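Local coordinates for putative cytoplasmic protein (Salmonella enterica subsp. enterica serovar Typhimurium, PDB 4J32) that probably acts as a type VI secretion effector, a papain-like amidase that cleaves peptidoglycan and is held in check by its immunity protein Tai4, at residues A34-G37 against S38-G42; G42-G45 against K46-G50. One frame throughout, in Å; residues are numbered along the deposited sequence.

Interaction 1 of 2, residues A34-G37 against S38-G42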
loop_
_atom_site.group_PDB
_atom_site.type_symbol
_atom_site.label_atom_id
_atom_site.label_comp_id
_atom_site.label_asym_id
_atom_site.label_seq_id
_atom_site.Cartn_x
_atom_site.Cartn_y
_atom_site.Cartn_z
ATOM N N ALA A 34 22.615 -4.522 1.738
ATOM C CA ALA A 34 22.794 -4.554 3.198
ATOM C C ALA A 34 24.278 -4.697 3.554
ATOM O O ALA A 34 24.793 -3.960 4.399
ATOM C CB ALA A 34 21.968 -5.670 3.874
ATOM N N ASP A 35 24.963 -5.624 2.887
ATOM C CA ASP A 35 26.377 -5.862 3.163
ATOM C C ASP A 35 27.248 -4.659 2.759
ATOM O O ASP A 35 28.193 -4.307 3.471
ATOM C CB ASP A 35 26.860 -7.164 2.509
ATOM C CG ASP A 35 26.389 -8.420 3.253
ATOM O OD1 ASP A 35 25.885 -8.336 4.398
ATOM O OD2 ASP A 35 26.531 -9.518 2.690
ATOM N N VAL A 36 26.928 -4.038 1.625
ATOM C CA VAL A 36 27.595 -2.817 1.161
ATOM C C VAL A 36 27.514 -1.722 2.229
ATOM O O VAL A 36 28.508 -1.039 2.506
ATOM C CB VAL A 36 26.984 -2.323 -0.172
ATOM C CG1 VAL A 36 27.566 -0.956 -0.590
ATOM C CG2 VAL A 36 27.243 -3.358 -1.272
ATOM N N GLY A 37 26.339 -1.587 2.837
ATOM C CA GLY A 37 26.134 -0.630 3.928
ATOM C C GLY A 37 27.049 -0.916 5.106
ATOM O O GLY A 37 27.629 0.003 5.669
ATOM N N SER A 38 27.195 -2.195 5.469
ATOM C CA SER A 38 28.055 -2.589 6.581
ATOM C C SER A 38 29.515 -2.282 6.284
ATOM O O SER A 38 30.265 -1.845 7.163
ATOM C CB SER A 38 27.926 -4.080 6.884
ATOM O OG SER A 38 26.640 -4.384 7.376
ATOM N N ILE A 39 29.905 -2.539 5.042
ATOM C CA ILE A 39 31.270 -2.373 4.581
ATOM C C ILE A 39 31.677 -0.899 4.573
ATOM O O ILE A 39 32.779 -0.550 5.043
ATOM C CB ILE A 39 31.444 -3.023 3.175
ATOM C CG1 ILE A 39 31.357 -4.559 3.297
ATOM C CG2 ILE A 39 32.771 -2.588 2.484
ATOM C CD1 ILE A 39 31.093 -5.239 1.939
ATOM N N ILE A 40 30.790 -0.045 4.072
ATOM C CA ILE A 40 31.120 1.363 3.847
ATOM C C ILE A 40 30.830 2.197 5.104
ATOM O O ILE A 40 31.608 3.100 5.451
ATOM C CB ILE A 40 30.425 1.936 2.571
ATOM C CG1 ILE A 40 30.897 1.181 1.319
ATOM C CG2 ILE A 40 30.680 3.465 2.423
ATOM C CD1 ILE A 40 30.140 1.540 0.033
ATOM N N GLY A 41 29.732 1.873 5.790
ATOM C CA GLY A 41 29.392 2.518 7.056
ATOM C C GLY A 41 29.075 3.989 6.870
ATOM O O GLY A 41 28.772 4.428 5.762
ATOM N N GLY A 42 29.165 4.755 7.958
ATOM C CA GLY A 42 28.824 6.176 7.923
ATOM C C GLY A 42 27.403 6.412 7.439
ATOM O O GLY A 42 26.495 5.607 7.717
HETATM O O HOH W 1 25.523 -6.703 6.660
#
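The carboxylate of Asp35, the one flat side-chain group here, reaches Ser38 through water 1, which donates to Asp35 OD1 and lies 2.7 Å from Ser38 OG, joining successive turns at the outer side of helix 33-40. At the other oxygen, Asp35 OD2 has a weak hydrogen bond to a bound 2-ethoxyethanol, probably from the crystallisation liquor. The remaining flat groups are peptides, tied i to i+4 as in any alpha-helix: Ile39 N gives a 2.9 Å bond to Asp35 O, and Ile40 N one of the same kind to Val36 O. Ile39 also lays its side chain over this backbone, with CG1 3.2 Å from Asp35 O, and beyond the two segments it touches Val29 and His31.

On the inner side the branches of Val36 and Ile40 run alongside each other. Val36 CG1 stands anti to the backbone N (chi1 174°), where it meets Ile40 CD1 at 3.6 Å; both residues pack on Ile59 of helix 57-67, and Ile40 on Tyr63 as well. Gly41 ends the helix by turning to positive phi (66°), yet it still belongs to the last turn through its amide: Gly41 N donates to Gly37 O at 2.8 Å.

Interaction 2 of 2, residues G42-G45 against K46-G50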
loop_
_atom_site.group_PDB
_atom_site.type_symbol
_atom_site.label_atom_id
_atom_site.label_comp_id
_atom_site.label_asym_id
_atom_site.label_seq_id
_atom_site.Cartn_x
_atom_site.Cartn_y
_atom_site.Cartn_z
ATOM N N GLY A 42 29.165 4.755 7.958
ATOM C CA GLY A 42 28.824 6.176 7.923
ATOM C C GLY A 42 27.403 6.412 7.439
ATOM O O GLY A 42 26.495 5.607 7.717
ATOM N N ASN A 43 27.195 7.518 6.725
ATOM C CA ASN A 43 25.866 7.839 6.192
ATOM C C ASN A 43 25.367 6.871 5.120
ATOM O O ASN A 43 24.157 6.661 4.985
ATOM C CB ASN A 43 25.807 9.284 5.693
ATOM C CG ASN A 43 25.855 10.300 6.841
ATOM O OD1 ASN A 43 25.666 9.947 8.006
ATOM N ND2 ASN A 43 26.096 11.562 6.506
ATOM N N VAL A 44 26.288 6.310 4.341
ATOM C CA VAL A 44 25.946 5.217 3.428
ATOM C C VAL A 44 25.253 4.080 4.211
ATOM O O VAL A 44 24.123 3.666 3.872
ATOM C CB VAL A 44 27.185 4.705 2.644
ATOM C CG1 VAL A 44 26.870 3.409 1.857
ATOM C CG2 VAL A 44 27.682 5.784 1.663
ATOM N N GLY A 45 25.925 3.598 5.246
ATOM C CA GLY A 45 25.350 2.556 6.099
ATOM C C GLY A 45 24.020 2.905 6.756
ATOM O O GLY A 45 23.083 2.097 6.765
ATOM N N LYS A 46 23.938 4.108 7.322
ATOM C CA LYS A 46 22.709 4.583 7.952
ATOM C C LYS A 46 21.520 4.599 6.993
ATOM O O LYS A 46 20.416 4.173 7.354
ATOM C CB LYS A 46 22.939 5.968 8.554
ATOM C CG LYS A 46 23.833 5.889 9.793
ATOM C CD LYS A 46 23.884 7.194 10.549
ATOM C CE LYS A 46 24.776 7.048 11.772
ATOM N NZ LYS A 46 25.138 8.383 12.327
ATOM N N ASN A 47 21.751 5.076 5.767
ATOM C CA ASN A 47 20.692 5.107 4.765
ATOM C C ASN A 47 20.290 3.741 4.264
ATOM O O ASN A 47 19.110 3.508 3.979
ATOM C CB ASN A 47 21.044 6.028 3.601
ATOM C CG ASN A 47 20.810 7.484 3.945
ATOM O OD1 ASN A 47 19.666 7.953 3.972
ATOM N ND2 ASN A 47 21.888 8.203 4.240
ATOM N N ILE A 48 21.260 2.840 4.163
ATOM C CA ILE A 48 20.969 1.443 3.825
ATOM C C ILE A 48 20.208 0.705 4.936
ATOM O O ILE A 48 19.216 0.012 4.668
ATOM C CB ILE A 48 22.244 0.725 3.345
ATOM C CG1 ILE A 48 22.608 1.236 1.940
ATOM C CG2 ILE A 48 22.083 -0.804 3.374
ATOM C CD1 ILE A 48 24.016 0.815 1.523
ATOM N N THR A 49 20.630 0.896 6.180
ATOM C CA THR A 49 19.921 0.324 7.325
ATOM C C THR A 49 18.480 0.818 7.395
ATOM O O THR A 49 17.565 0.040 7.712
ATOM C CB THR A 49 20.684 0.610 8.639
ATOM O OG1 THR A 49 21.959 -0.037 8.565
ATOM C CG2 THR A 49 19.911 0.125 9.883
ATOM N N GLY A 50 18.281 2.102 7.095
ATOM C CA GLY A 50 16.949 2.705 7.089
ATOM C C GLY A 50 16.098 2.278 5.893
ATOM O O GLY A 50 14.900 2.545 5.843
HETATM O O HOH W 2 26.921 8.572 9.996
#
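Asn47 turns back on Asn43 and grips its carbonyl twice, making the tight part of this turn of helix 42-49. Asn47 N donates to Asn43 O at 3.0 Å in the usual helical way, while the side-chain amide adds a second bond from Asn47 ND2 to Asn43 O of 2.8 Å. The two donors arrive from opposite faces of the carbonyl plane, and ND2 stands above it, 39° out. With CG beside the backbone N (chi1 -79°), the amide folds back over the preceding turn; its other end, Asn47 OD1, accepts a hydrogen bond from His55 of the neighbouring periplasmic protein chain, presumably Tai4. One buried amide is thus fixed at both ends, by its own helix and by the partner chain. Next to it Val44 and Ile48 run side by side, with Val44 CG1 3.9 Å from Ile48 CD1.

The solvent side is looser. Lys46 stretches out fully extended beyond CG and passes Asn43 at a slant, its CD 4.1 Å from Asn43 OD1; what joins their polar ends is water 2, which donates to Asn43 OD1 and accepts from Lys46 NZ at 2.9 Å. Farther along, Thr49 OG1 lies 3.0 Å from Gly45 O, which already accepts from Thr49 N.

Behind the helix, Asn43, Val44 and Asn47 rest on Val81 of strand 80-82, Val44 shares a backbone bond with Ser82, and Ile48 closes against Phe53 in the loop that leads on to helix 57-67.

Interactions 1 and 2 are local turns of two consecutive helices, 33-40 and 42-49, joined at Gly42 and packed against each other: Ile48 CD1 lies 3.5 Å from Gly37 CA, where the lack of a side chain lets the isoleucine come close to the backbone. Each has a valine-isoleucine pair buried on one side and a water bridge between polar side chains on the other. Their surroundings differ. The apolar pair of interaction 1 faces helix 57-67, whereas that of interaction 2 lies beside strand 80-82 and the loop holding Phe53. Of the two, interaction 2 alone is touched by another protein chain of the assembly, through the buried Asn47.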